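Alkaline serine protease (PDB 2PFE) probably acts as a secreted chymotrypsin-like serine endopeptidase, the chain here being the mature protease domain of a longer precursor. Local coordinates at residues G6-F11 / S100-G105; V22-Q27 / F179-V184; G48-S53 / G61-T66; I111-Q116 / L128-A133. One frame throughout, in Å; residues are numbered along the deposited sequence.

How the contacts relate
Contacts 2 and 3 hold the same six-stranded N-terminal sheet, at strands 20-24 with 182-183 and 48-54 with 60-65, and touch where Gln-24 meets Trp-62 and Arg-64. Contact 4 pairs strands 105-113 and 128-131 of the second barrel, across the chain's centre from contact 3. Contact 1, closest to that centre, sets the N-terminal segment on the turn joining strands 96-101 and 105-113. All are partly buried, but contact 1 has no exposed residue among those that touch, while contact 2, farthest from the centre, has four. Chemistry follows place: glycine and methyl packing in contact 1, backbone pairing under exposed side chains in contact 2, a methyl on an indole in contact 3, an arginine-centred polar surface in contact 4.

Contact 1: G6-F11 / S100-G105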
loop_
_atom_site.group_PDB
_atom_site.type_symbol
_atom_site.label_atom_id
_atom_site.label_comp_id
_atom_site.label_asym_id
_atom_site.label_seq_id
_atom_site.Cartn_x
_atom_site.Cartn_y
_atom_site.Cartn_z
ATOM N N GLY A 6 -5.021 -4.341 -2.596
ATOM C CA GLY A 6 -5.628 -5.037 -1.461
ATOM C C GLY A 6 -5.531 -6.551 -1.528
ATOM O O GLY A 6 -5.765 -7.236 -0.536
ATOM N N ASN A 7 -5.192 -7.072 -2.699
ATOM C CA ASN A 7 -5.008 -8.500 -2.851
ATOM C C ASN A 7 -3.609 -8.923 -2.397
ATOM O O ASN A 7 -2.655 -8.131 -2.455
ATOM C CB ASN A 7 -5.239 -8.904 -4.310
ATOM C CG ASN A 7 -6.705 -8.991 -4.681
ATOM O OD1 ASN A 7 -7.600 -8.910 -3.824
ATOM N ND2 ASN A 7 -6.965 -9.175 -5.981
ATOM N N PRO A 8 -3.468 -10.182 -1.962
ATOM C CA PRO A 8 -2.183 -10.654 -1.470
ATOM C C PRO A 8 -1.121 -10.884 -2.535
ATOM O O PRO A 8 -1.437 -11.167 -3.715
ATOM C CB PRO A 8 -2.525 -12.005 -0.820
ATOM C CG PRO A 8 -3.739 -12.470 -1.526
ATOM C CD PRO A 8 -4.513 -11.223 -1.876
ATOM N N TYR A 9 0.131 -10.781 -2.099
ATOM C CA TYR A 9 1.282 -11.307 -2.833
ATOM C C TYR A 9 2.277 -11.956 -1.857
ATOM O O TYR A 9 2.281 -11.641 -0.663
ATOM C CB TYR A 9 1.922 -10.235 -3.734
ATOM C CG TYR A 9 2.693 -9.140 -3.022
ATOM C CD1 TYR A 9 4.086 -9.179 -2.938
ATOM C CD2 TYR A 9 2.033 -8.039 -2.469
ATOM C CE1 TYR A 9 4.807 -8.156 -2.304
ATOM C CE2 TYR A 9 2.736 -7.015 -1.846
ATOM C CZ TYR A 9 4.119 -7.072 -1.750
ATOM O OH TYR A 9 4.846 -6.078 -1.122
ATOM N N TYR A 10 3.107 -12.868 -2.366
ATOM C CA TYR A 10 3.916 -13.722 -1.493
ATOM C C TYR A 10 5.405 -13.702 -1.774
ATOM O O TYR A 10 5.843 -13.479 -2.909
ATOM C CB TYR A 10 3.411 -15.168 -1.550
ATOM C CG TYR A 10 1.913 -15.253 -1.479
ATOM C CD1 TYR A 10 1.157 -15.428 -2.630
ATOM C CD2 TYR A 10 1.244 -15.113 -0.263
ATOM C CE1 TYR A 10 -0.229 -15.491 -2.583
ATOM C CE2 TYR A 10 -0.156 -15.165 -0.206
ATOM C CZ TYR A 10 -0.875 -15.352 -1.373
ATOM O OH TYR A 10 -2.251 -15.417 -1.334
ATOM N N PHE A 11 6.184 -13.944 -0.727
ATOM C CA PHE A 11 7.639 -14.025 -0.845
ATOM C C PHE A 11 8.165 -14.771 0.362
ATOM O O PHE A 11 7.940 -14.384 1.509
ATOM C CB PHE A 11 8.285 -12.630 -0.991
ATOM C CG PHE A 11 7.803 -11.637 0.015
ATOM C CD1 PHE A 11 8.530 -11.392 1.174
ATOM C CD2 PHE A 11 6.611 -10.955 -0.186
ATOM C CE1 PHE A 11 8.063 -10.486 2.126
ATOM C CE2 PHE A 11 6.140 -10.050 0.761
ATOM C CZ PHE A 11 6.863 -9.818 1.921
ATOM N N SER A 100 -7.537 -1.254 2.210
ATOM C CA SER A 100 -7.820 -2.610 1.762
ATOM C C SER A 100 -6.606 -3.497 1.961
ATOM O O SER A 100 -5.501 -3.104 1.649
ATOM C CB SER A 100 -8.213 -2.599 0.281
ATOM O OG SER A 100 -8.538 -3.900 -0.199
ATOM N N GLY A 101 -6.821 -4.705 2.479
ATOM C CA GLY A 101 -5.711 -5.650 2.636
ATOM C C GLY A 101 -6.163 -7.084 2.740
ATOM O O GLY A 101 -7.323 -7.359 3.030
ATOM N N ALA A 102 -5.225 -7.993 2.515
ATOM C CA ALA A 102 -5.548 -9.416 2.340
ATOM C C ALA A 102 -6.047 -10.099 3.596
ATOM O O ALA A 102 -6.751 -11.113 3.517
ATOM C CB ALA A 102 -4.340 -10.165 1.810
ATOM N N THR A 103 -5.676 -9.563 4.753
ATOM C CA THR A 103 -6.028 -10.218 6.006
ATOM C C THR A 103 -7.366 -9.739 6.576
ATOM O O THR A 103 -8.197 -10.553 7.001
ATOM C CB THR A 103 -4.914 -10.080 7.042
ATOM O OG1 THR A 103 -3.741 -10.694 6.522
ATOM C CG2 THR A 103 -5.263 -10.793 8.329
ATOM N N THR A 104 -7.574 -8.420 6.581
ATOM C CA THR A 104 -8.774 -7.868 7.211
ATOM C C THR A 104 -9.794 -7.248 6.251
ATOM O O THR A 104 -10.804 -6.713 6.706
ATOM C CB THR A 104 -8.418 -6.848 8.281
ATOM O OG1 THR A 104 -7.719 -5.748 7.684
ATOM C CG2 THR A 104 -7.582 -7.500 9.380
ATOM N N GLY A 105 -9.519 -7.305 4.948
ATOM C CA GLY A 105 -10.420 -6.728 3.958
ATOM C C GLY A 105 -10.418 -5.211 3.955
ATOM O O GLY A 105 -9.355 -4.582 3.968
#
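The pyrrolidine ring of Pro-8 carries the methyl of Ala-102 over one face. Ala-102 CB lies 3.7 Å from Pro-8 CB, 3.8 Å from Pro-8 CD and 4.1 Å from Pro-8 CG, nearly equal distances that place the methyl above the ring instead of against one corner. Pro-8 also touches Arg-15 of strand 14-17. The flat Gly-6 peptide meets the other segment at its oxygen end, not over a face: Gly-101 C lies close to its plane, 3.3 Å from Gly-6 O. Ala-102 N is 3.2 Å from Gly-6 O, but the angle at that N-H is too poor for a hydrogen bond. Both atoms are satisfied from outside, since Gly-6 O accepts from Tyr-78 OH and Ala-102 N donates to Ser-17 OG.

The backbones come closest at Gly-6 and Gly-101, whose CA atoms are 4.1 Å apart. Ser-100 reaches in beside them; with chi1 at -178° its OG lies anti to the backbone N, 3.4 Å from Gly-6 CA, and is held there by a hydrogen bond with Asn-76 O. A side chain at Gly-6 would collide with that oxygen, and its positive phi (96°) also suits glycine.

Beyond Ala-102 the chain bends back, with Gly-101 and Gly-105 exchanging two backbone hydrogen bonds, and Thr-103 OG1 bonds to O of Gly-137, a residue of the pocket that holds the sulfonyl fluoride inhibitor. The contact thus lays the start of strand 8-11, itself paired with strand 14-17, against the tight turn between strands 96-101 and 105-113 of the second barrel.

Contact 2: V22-Q27 / F179-V184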
loop_
_atom_site.group_PDB
_atom_site.type_symbol
_atom_site.label_atom_id
_atom_site.label_comp_id
_atom_site.label_asym_id
_atom_site.label_seq_id
_atom_site.Cartn_x
_atom_site.Cartn_y
_atom_site.Cartn_z
ATOM N N VAL A 22 1.033 0.462 -10.893
ATOM C CA VAL A 22 1.835 1.588 -11.403
ATOM C C VAL A 22 2.487 1.230 -12.734
ATOM O O VAL A 22 2.560 0.060 -13.101
ATOM C CB VAL A 22 2.949 2.035 -10.401
ATOM C CG1 VAL A 22 2.362 2.606 -9.103
ATOM C CG2 VAL A 22 3.948 0.909 -10.113
ATOM N N ARG A 23 2.942 2.259 -13.443
ATOM C CA ARG A 23 3.797 2.102 -14.618
ATOM C C ARG A 23 5.100 2.866 -14.411
ATOM O O ARG A 23 5.124 3.869 -13.705
ATOM C CB ARG A 23 3.118 2.648 -15.881
ATOM C CG ARG A 23 1.815 1.994 -16.236
ATOM C CD ARG A 23 1.181 2.698 -17.427
ATOM N NE ARG A 23 -0.147 2.158 -17.719
ATOM C CZ ARG A 23 -0.377 0.992 -18.316
ATOM N NH1 ARG A 23 0.633 0.222 -18.719
ATOM N NH2 ARG A 23 -1.631 0.592 -18.523
ATOM N N GLN A 24 6.171 2.388 -15.043
ATOM C CA GLN A 24 7.413 3.134 -15.136
ATOM C C GLN A 24 7.844 2.995 -16.576
ATOM O O GLN A 24 8.340 1.946 -16.985
ATOM C CB GLN A 24 8.483 2.569 -14.202
ATOM C CG GLN A 24 9.767 3.430 -14.150
ATOM C CD GLN A 24 10.814 2.860 -13.215
ATOM O OE1 GLN A 24 11.462 1.863 -13.533
ATOM N NE2 GLN A 24 10.990 3.495 -12.056
ATOM N N GLY A 25 7.611 4.047 -17.349
ATOM C CA GLY A 25 7.786 3.978 -18.794
ATOM C C GLY A 25 6.962 2.827 -19.351
ATOM O O GLY A 25 5.729 2.828 -19.240
ATOM N N SER A 26 7.648 1.825 -19.892
ATOM C CA SER A 26 6.994 0.658 -20.479
ATOM C C SER A 26 6.771 -0.473 -19.471
ATOM O O SER A 26 6.019 -1.408 -19.744
ATOM C CB SER A 26 7.796 0.138 -21.672
ATOM O OG SER A 26 9.088 -0.300 -21.285
ATOM N N GLN A 27 7.439 -0.394 -18.319
ATOM C CA GLN A 27 7.312 -1.403 -17.271
ATOM C C GLN A 27 6.042 -1.199 -16.458
ATOM O O GLN A 27 5.522 -0.088 -16.366
ATOM C CB GLN A 27 8.526 -1.371 -16.353
ATOM N N PHE A 179 10.382 6.952 -6.842
ATOM C CA PHE A 179 10.668 5.861 -7.775
ATOM C C PHE A 179 10.368 6.187 -9.238
ATOM O O PHE A 179 10.567 5.340 -10.113
ATOM C CB PHE A 179 9.946 4.576 -7.347
ATOM C CG PHE A 179 10.400 4.058 -6.018
ATOM C CD1 PHE A 179 9.521 4.049 -4.938
ATOM C CD2 PHE A 179 11.720 3.624 -5.831
ATOM C CE1 PHE A 179 9.919 3.589 -3.691
ATOM C CE2 PHE A 179 12.126 3.164 -4.581
ATOM C CZ PHE A 179 11.229 3.152 -3.510
ATOM N N GLY A 180 9.915 7.415 -9.500
ATOM C CA GLY A 180 9.582 7.847 -10.858
ATOM C C GLY A 180 8.478 7.011 -11.497
ATOM O O GLY A 180 8.637 6.528 -12.625
ATOM N N LEU A 181 7.371 6.837 -10.762
ATOM C CA LEU A 181 6.231 5.974 -11.142
ATOM C C LEU A 181 4.995 6.789 -11.515
ATOM O O LEU A 181 4.779 7.890 -10.977
ATOM C CB LEU A 181 5.873 5.052 -9.963
ATOM C CG LEU A 181 7.018 4.165 -9.471
ATOM C CD1 LEU A 181 6.656 3.444 -8.180
ATOM C CD2 LEU A 181 7.434 3.168 -10.559
ATOM N N GLN A 182 4.183 6.235 -12.417
ATOM C CA GLN A 182 2.901 6.816 -12.768
ATOM C C GLN A 182 1.803 5.893 -12.227
ATOM O O GLN A 182 1.835 4.679 -12.443
ATOM C CB GLN A 182 2.786 6.992 -14.292
ATOM C CG GLN A 182 3.825 7.974 -14.879
ATOM C CD GLN A 182 5.231 7.363 -15.030
ATOM O OE1 GLN A 182 5.380 6.248 -15.556
ATOM N NE2 GLN A 182 6.266 8.100 -14.577
ATOM N N LEU A 183 0.854 6.475 -11.502
ATOM C CA LEU A 183 -0.288 5.736 -10.977
ATOM C C LEU A 183 -1.223 5.298 -12.100
ATOM O O LEU A 183 -1.545 6.091 -12.989
ATOM C CB LEU A 183 -1.057 6.620 -9.994
ATOM C CG LEU A 183 -2.186 6.013 -9.163
ATOM C CD1 LEU A 183 -1.662 5.022 -8.133
ATOM C CD2 LEU A 183 -2.952 7.126 -8.480
ATOM N N VAL A 184 -1.663 4.040 -12.061
ATOM C CA VAL A 184 -2.659 3.565 -13.025
ATOM C C VAL A 184 -4.051 4.002 -12.548
ATOM O O VAL A 184 -4.481 3.665 -11.446
ATOM C CB VAL A 184 -2.553 2.039 -13.267
ATOM C CG1 VAL A 184 -3.696 1.541 -14.160
ATOM C CG2 VAL A 184 -1.212 1.688 -13.907
#
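Val-22 and Arg-23, with most surface buried here, straddle the Gln-182 carbonyl. Its O accepts from Arg-23 N at 2.8 Å, in the carbonyl plane, while Val-22 CA makes a 3.3 Å CA-H...O contact with the same atom. The return bond, Gln-182 N to Arg-23 O, is 2.9 Å and almost straight at 176°, so Arg-23 and Gln-182 form a hydrogen-bonded antiparallel pair, Val-22 and Leu-183 the non-hydrogen-bonded one. On the side of Val-22, its CG2 comes within 4.2 Å of Leu-181 CD2, and both side chains meet Leu-176 of helix 172-179. On the side of Arg-23, its CG, anti to the carbonyl carbon, lies 3.8 Å from Val-184 CG2, and the extended chain carries NE past that methyl.

Gln-24 reaches to the end of helix 172-179. With CG anti to the backbone N (chi1 -173°) and an extended chain, its CB passes 3.8 Å from Leu-181 CD2 and its NE2 gives a weak hydrogen bond to Phe-179 O, 2.7 Å away but bent to 124°. An alanine here would keep CB on Leu-181 but would probably leave Phe-179 O without this donor and uncover the leucine methyl beneath the amide.

Gly-180 ends the helix in a Schellman motif, and a type II' turn from Gln-24 to Gln-27 follows the other strand. Strand 182-183 thus edges the N-terminal sheet, as the C-terminal chain of a two-barrel, chymotrypsin-like protease returns to the first barrel.

Contact 3: G48-S53 / G61-T66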
loop_
_atom_site.group_PDB
_atom_site.type_symbol
_atom_site.label_atom_id
_atom_site.label_comp_id
_atom_site.label_asym_id
_atom_site.label_seq_id
_atom_site.Cartn_x
_atom_site.Cartn_y
_atom_site.Cartn_z
ATOM N N GLY A 48 7.091 -11.436 -9.682
ATOM C CA GLY A 48 7.691 -10.124 -9.814
ATOM C C GLY A 48 8.976 -10.033 -9.035
ATOM O O GLY A 48 9.430 -11.010 -8.446
ATOM N N THR A 49 9.564 -8.848 -9.052
ATOM C CA THR A 49 10.759 -8.567 -8.273
ATOM C C THR A 49 10.594 -7.186 -7.681
ATOM O O THR A 49 10.056 -6.286 -8.332
ATOM C CB THR A 49 12.024 -8.608 -9.153
ATOM O OG1 THR A 49 12.108 -9.892 -9.780
ATOM C CG2 THR A 49 13.275 -8.390 -8.326
ATOM N N VAL A 50 11.060 -7.016 -6.450
ATOM C CA VAL A 50 11.033 -5.699 -5.810
ATOM C C VAL A 50 12.021 -4.808 -6.574
ATOM O O VAL A 50 13.253 -5.005 -6.512
ATOM C CB VAL A 50 11.363 -5.772 -4.294
ATOM C CG1 VAL A 50 11.371 -4.379 -3.644
ATOM C CG2 VAL A 50 10.374 -6.676 -3.576
ATOM N N ALA A 51 11.468 -3.825 -7.281
ATOM C CA ALA A 51 12.257 -2.959 -8.145
ATOM C C ALA A 51 12.849 -1.779 -7.375
ATOM O O ALA A 51 13.880 -1.243 -7.765
ATOM C CB ALA A 51 11.434 -2.476 -9.319
ATOM N N GLY A 52 12.190 -1.383 -6.287
ATOM C CA GLY A 52 12.692 -0.330 -5.420
ATOM C C GLY A 52 12.097 -0.501 -4.041
ATOM O O GLY A 52 10.962 -0.912 -3.914
ATOM N N SER A 53 12.872 -0.160 -3.012
ATOM C CA SER A 53 12.439 -0.219 -1.624
ATOM C C SER A 53 13.314 0.696 -0.766
ATOM O O SER A 53 14.542 0.577 -0.756
ATOM C CB SER A 53 12.477 -1.652 -1.086
ATOM O OG SER A 53 12.319 -1.671 0.319
ATOM N N GLY A 61 7.991 1.261 -1.536
ATOM C CA GLY A 61 8.571 0.293 -2.451
ATOM C C GLY A 61 7.675 0.084 -3.639
ATOM O O GLY A 61 6.513 0.544 -3.654
ATOM N N TRP A 62 8.209 -0.602 -4.635
ATOM C CA TRP A 62 7.373 -1.104 -5.700
ATOM C C TRP A 62 7.930 -2.394 -6.270
ATOM O O TRP A 62 9.129 -2.678 -6.157
ATOM C CB TRP A 62 7.120 -0.039 -6.787
ATOM C CG TRP A 62 8.225 0.177 -7.753
ATOM C CD1 TRP A 62 9.406 0.825 -7.524
ATOM C CD2 TRP A 62 8.239 -0.212 -9.136
ATOM N NE1 TRP A 62 10.160 0.851 -8.676
ATOM C CE2 TRP A 62 9.467 0.237 -9.681
ATOM C CE3 TRP A 62 7.334 -0.884 -9.966
ATOM C CZ2 TRP A 62 9.829 0.007 -11.018
ATOM C CZ3 TRP A 62 7.691 -1.110 -11.310
ATOM C CH2 TRP A 62 8.929 -0.666 -11.814
ATOM N N VAL A 63 7.012 -3.185 -6.818
ATOM C CA VAL A 63 7.301 -4.486 -7.404
ATOM C C VAL A 63 7.066 -4.418 -8.908
ATOM O O VAL A 63 5.996 -4.006 -9.340
ATOM C CB VAL A 63 6.414 -5.584 -6.757
ATOM C CG1 VAL A 63 6.517 -6.913 -7.542
ATOM C CG2 VAL A 63 6.819 -5.769 -5.282
ATOM N N ARG A 64 8.074 -4.793 -9.693
ATOM C CA ARG A 64 7.888 -4.928 -11.131
ATOM C C ARG A 64 7.364 -6.321 -11.430
ATOM O O ARG A 64 7.927 -7.324 -10.990
ATOM C CB ARG A 64 9.186 -4.656 -11.899
ATOM C CG ARG A 64 9.005 -4.504 -13.422
ATOM C CD ARG A 64 10.346 -4.288 -14.161
ATOM N NE ARG A 64 11.378 -3.637 -13.343
ATOM C CZ ARG A 64 11.816 -2.380 -13.475
ATOM N NH1 ARG A 64 11.334 -1.558 -14.413
ATOM N NH2 ARG A 64 12.759 -1.936 -12.651
ATOM N N ILE A 65 6.272 -6.362 -12.173
ATOM C CA ILE A 65 5.634 -7.637 -12.532
ATOM C C ILE A 65 6.053 -8.103 -13.940
ATOM O O ILE A 65 6.831 -7.421 -14.614
ATOM C CB ILE A 65 4.095 -7.544 -12.412
ATOM C CG1 ILE A 65 3.556 -6.454 -13.348
ATOM C CG2 ILE A 65 3.699 -7.242 -10.965
ATOM C CD1 ILE A 65 2.053 -6.500 -13.561
ATOM N N THR A 66 5.544 -9.264 -14.359
ATOM C CA THR A 66 5.861 -9.835 -15.670
ATOM C C THR A 66 4.620 -9.773 -16.555
ATOM O O THR A 66 3.558 -9.311 -16.122
ATOM C CB THR A 66 6.368 -11.298 -15.553
ATOM O OG1 THR A 66 5.272 -12.166 -15.222
ATOM C CG2 THR A 66 7.459 -11.418 -14.485
#
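Trp-62 meets Ala-51 because its chi1 of 79° sets CG between the backbone N and the carbonyl carbon, and chi2 of -74° turns the indole broadside to the opposite strand. The site is a classic beta bulge in the hairpin of strands 48-54 and 60-65: Ala-51 and Gly-52 both face Trp-62, slipping the register by one residue. Trp-62 O takes both donors, Ala-51 N at 2.8 Å and, weakly, Gly-52 N at 3.3 Å, while Trp-62 N bonds to Gly-52 O. Before the bulge Thr-49 and Arg-64 form a hydrogen-bonded pair, exchanging two backbone bonds.

The extra residue pushes its methyl over the indole. Ala-51 CB stands 3.7 Å from the centroid of the six-membered ring of Trp-62, 28° off the normal, a CH-pi contact. Ala-51 CB also lies 3.6 Å from Arg-64 NH2, since Arg-64 bends at chi3 and brings a face of its guanidinium back to the tryptophan. On the reverse face of the sheet, Val-50 CG2 and Val-63 CG2 meet at 4.0 Å.

A CB on Gly-48 would clash with Arg-64 O and Val-63 CG1, and one on Gly-61 would sit tight against Gly-52 O. Beyond the bulge, the Ser-53 side chain lies about 6 Å from that of Asp-59 and about 7 Å from that of His-35, predicted charge-relay residues. Within strand 60-65 itself, Trp-62 CH2 sits 3.6 Å above the Arg-64 guanidinium plane, offset toward its rim.

Contact 4: I111-Q116 / L128-A133; sequences IQSKNQ and LTRTTA. With GOL (glycerol), chain E.
Arg-130 lays one face of its guanidinium over Ser-113, whose CB lies 3.6 Å from that plane. Its edge is gripped from two sides. Arg-130 NE donates to Gln-112 OE1 at 2.9 Å in a nearly straight bond (169°), with a weak second one from NH2, and the amide stands almost perpendicular (88°) to the guanidinium; NH1 donates to O1 of a glycerol, probably from the crystallisation liquor, at 2.8 Å. That glycerol hydroxyl donates in turn to Gln-116 OE1 at 2.7 Å, and Gln-116 NE2 reaches back to Lys-114 O. A leucine in place of Arg-130 would probably leave Gln-112 OE1 with its water but without the arginine N-H donors, its amide less firmly fixed, and take one partner from the glycerol.

On the reverse face Ile-111 CG2 packs 3.5 Å from Thr-129 CG2. Gln-112 and Ser-113 both face Arg-130: Gln-112 N bonds to Arg-130 O at 2.8 Å, and Ser-113 N shares that acceptor weakly. This classic bulge lies in strand 105-113; a G1 bulge, Asn-115 and Gln-116 both facing Leu-128, falls where the chain turns the corner into strand 116-120, both against strand 128-131 of the closed second barrel of the chymotrypsin-like fold.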
loop_
_atom_site.group_PDB
_atom_site.type_symbol
_atom_site.label_atom_id
_atom_site.label_comp_id
_atom_site.label_asym_id
_atom_site.label_seq_id
_atom_site.Cartn_x
_atom_site.Cartn_y
_atom_site.Cartn_z
ATOM N N ILE A 111 -8.128 10.237 9.210
ATOM C CA ILE A 111 -6.743 10.690 9.183
ATOM C C ILE A 111 -6.557 11.634 10.375
ATOM O O ILE A 111 -7.251 12.650 10.483
ATOM C CB ILE A 111 -6.441 11.438 7.869
ATOM C CG1 ILE A 111 -6.515 10.460 6.686
ATOM C CG2 ILE A 111 -5.064 12.124 7.960
ATOM C CD1 ILE A 111 -6.349 11.085 5.289
ATOM N N GLN A 112 -5.646 11.290 11.281
ATOM C CA GLN A 112 -5.478 12.058 12.513
ATOM C C GLN A 112 -4.326 13.040 12.495
ATOM O O GLN A 112 -4.439 14.155 13.020
ATOM C CB GLN A 112 -5.244 11.123 13.703
ATOM C CG GLN A 112 -6.450 10.287 14.087
ATOM C CD GLN A 112 -6.327 9.775 15.517
ATOM O OE1 GLN A 112 -5.247 9.345 15.940
ATOM N NE2 GLN A 112 -7.418 9.846 16.279
ATOM N N SER A 113 -3.200 12.607 11.950
ATOM C CA SER A 113 -1.982 13.410 11.990
ATOM C C SER A 113 -0.993 12.956 10.939
ATOM O O SER A 113 -0.782 11.766 10.761
ATOM C CB SER A 113 -1.337 13.338 13.374
ATOM O OG SER A 113 -0.819 12.055 13.626
ATOM N N LYS A 114 -0.370 13.917 10.260
ATOM C CA LYS A 114 0.572 13.634 9.194
ATOM C C LYS A 114 2.007 13.841 9.664
ATOM O O LYS A 114 2.273 14.414 10.723
ATOM C CB LYS A 114 0.279 14.513 7.968
ATOM C CG LYS A 114 -1.087 14.258 7.356
ATOM C CD LYS A 114 -1.310 15.145 6.164
ATOM C CE LYS A 114 -2.669 14.844 5.520
ATOM N NZ LYS A 114 -3.039 15.760 4.397
ATOM N N ASN A 115 2.934 13.369 8.852
ATOM C CA ASN A 115 4.364 13.563 9.111
ATOM C C ASN A 115 4.809 13.030 10.476
ATOM O O ASN A 115 5.578 13.688 11.204
ATOM C CB ASN A 115 4.810 15.021 8.907
ATOM C CG ASN A 115 6.285 15.116 8.594
ATOM O OD1 ASN A 115 6.880 14.157 8.072
ATOM N ND2 ASN A 115 6.895 16.270 8.903
ATOM N N GLN A 116 4.336 11.830 10.808
ATOM C CA GLN A 116 4.622 11.197 12.080
ATOM C C GLN A 116 5.791 10.243 11.979
ATOM O O GLN A 116 5.981 9.599 10.935
ATOM C CB GLN A 116 3.403 10.415 12.571
ATOM C CG GLN A 116 2.226 11.304 12.824
ATOM C CD GLN A 116 2.493 12.296 13.916
ATOM O OE1 GLN A 116 2.644 11.932 15.079
ATOM N NE2 GLN A 116 2.601 13.561 13.541
ATOM N N LEU A 128 5.010 9.525 8.145
ATOM C CA LEU A 128 3.823 8.672 8.102
ATOM C C LEU A 128 2.560 9.403 8.515
ATOM O O LEU A 128 2.576 10.331 9.309
ATOM C CB LEU A 128 4.010 7.469 9.004
ATOM C CG LEU A 128 5.157 6.522 8.643
ATOM C CD1 LEU A 128 5.292 5.425 9.692
ATOM C CD2 LEU A 128 4.997 5.965 7.248
ATOM N N THR A 129 1.437 8.922 7.997
ATOM C CA THR A 129 0.142 9.459 8.388
ATOM C C THR A 129 -0.560 8.483 9.317
ATOM O O THR A 129 -0.740 7.326 8.951
ATOM C CB THR A 129 -0.724 9.711 7.140
ATOM O OG1 THR A 129 -0.064 10.683 6.319
ATOM C CG2 THR A 129 -2.119 10.233 7.526
ATOM N N ARG A 130 -0.912 8.956 10.510
ATOM C CA ARG A 130 -1.612 8.160 11.519
ATOM C C ARG A 130 -3.115 8.218 11.267
ATOM O O ARG A 130 -3.668 9.299 10.994
ATOM C CB ARG A 130 -1.271 8.670 12.933
ATOM C CG ARG A 130 -1.918 7.864 13.998
ATOM C CD ARG A 130 -1.526 8.370 15.368
ATOM N NE ARG A 130 -2.390 9.472 15.818
ATOM C CZ ARG A 130 -1.962 10.663 16.242
ATOM N NH1 ARG A 130 -0.668 10.965 16.277
ATOM N NH2 ARG A 130 -2.837 11.568 16.640
ATOM N N THR A 131 -3.771 7.063 11.341
ATOM C CA THR A 131 -5.226 6.988 11.228
ATOM C C THR A 131 -5.818 6.125 12.331
ATOM O O THR A 131 -5.118 5.345 12.972
ATOM C CB THR A 131 -5.698 6.385 9.874
ATOM O OG1 THR A 131 -5.717 4.952 9.948
ATOM C CG2 THR A 131 -4.799 6.825 8.698
ATOM N N THR A 132 -7.133 6.227 12.487
ATOM C CA THR A 132 -7.851 5.389 13.420
ATOM C C THR A 132 -8.327 4.052 12.844
ATOM O O THR A 132 -8.995 3.313 13.565
ATOM C CB THR A 132 -9.098 6.098 13.933
ATOM O OG1 THR A 132 -9.967 6.369 12.817
ATOM C CG2 THR A 132 -8.740 7.390 14.715
ATOM N N ALA A 133 -8.016 3.739 11.574
ATOM C CA ALA A 133 -8.354 2.435 11.018
ATOM C C ALA A 133 -7.490 1.329 11.602
ATOM O O ALA A 133 -6.363 1.595 12.014
ATOM C CB ALA A 133 -8.209 2.464 9.502
HETATM C C1 GOL E . 2.266 8.637 16.762
HETATM O O1 GOL E . 1.646 9.507 15.845
HETATM C C2 GOL E . 3.662 8.312 16.260
HETATM O O2 GOL E . 4.406 9.475 15.990
HETATM C C3 GOL E . 4.395 7.547 17.340
HETATM O O3 GOL E . 5.467 6.849 16.750
HETATM O O HOH W 1 -4.612 7.052 15.326
HETATM O O HOH W 2 2.346 11.945 6.488
#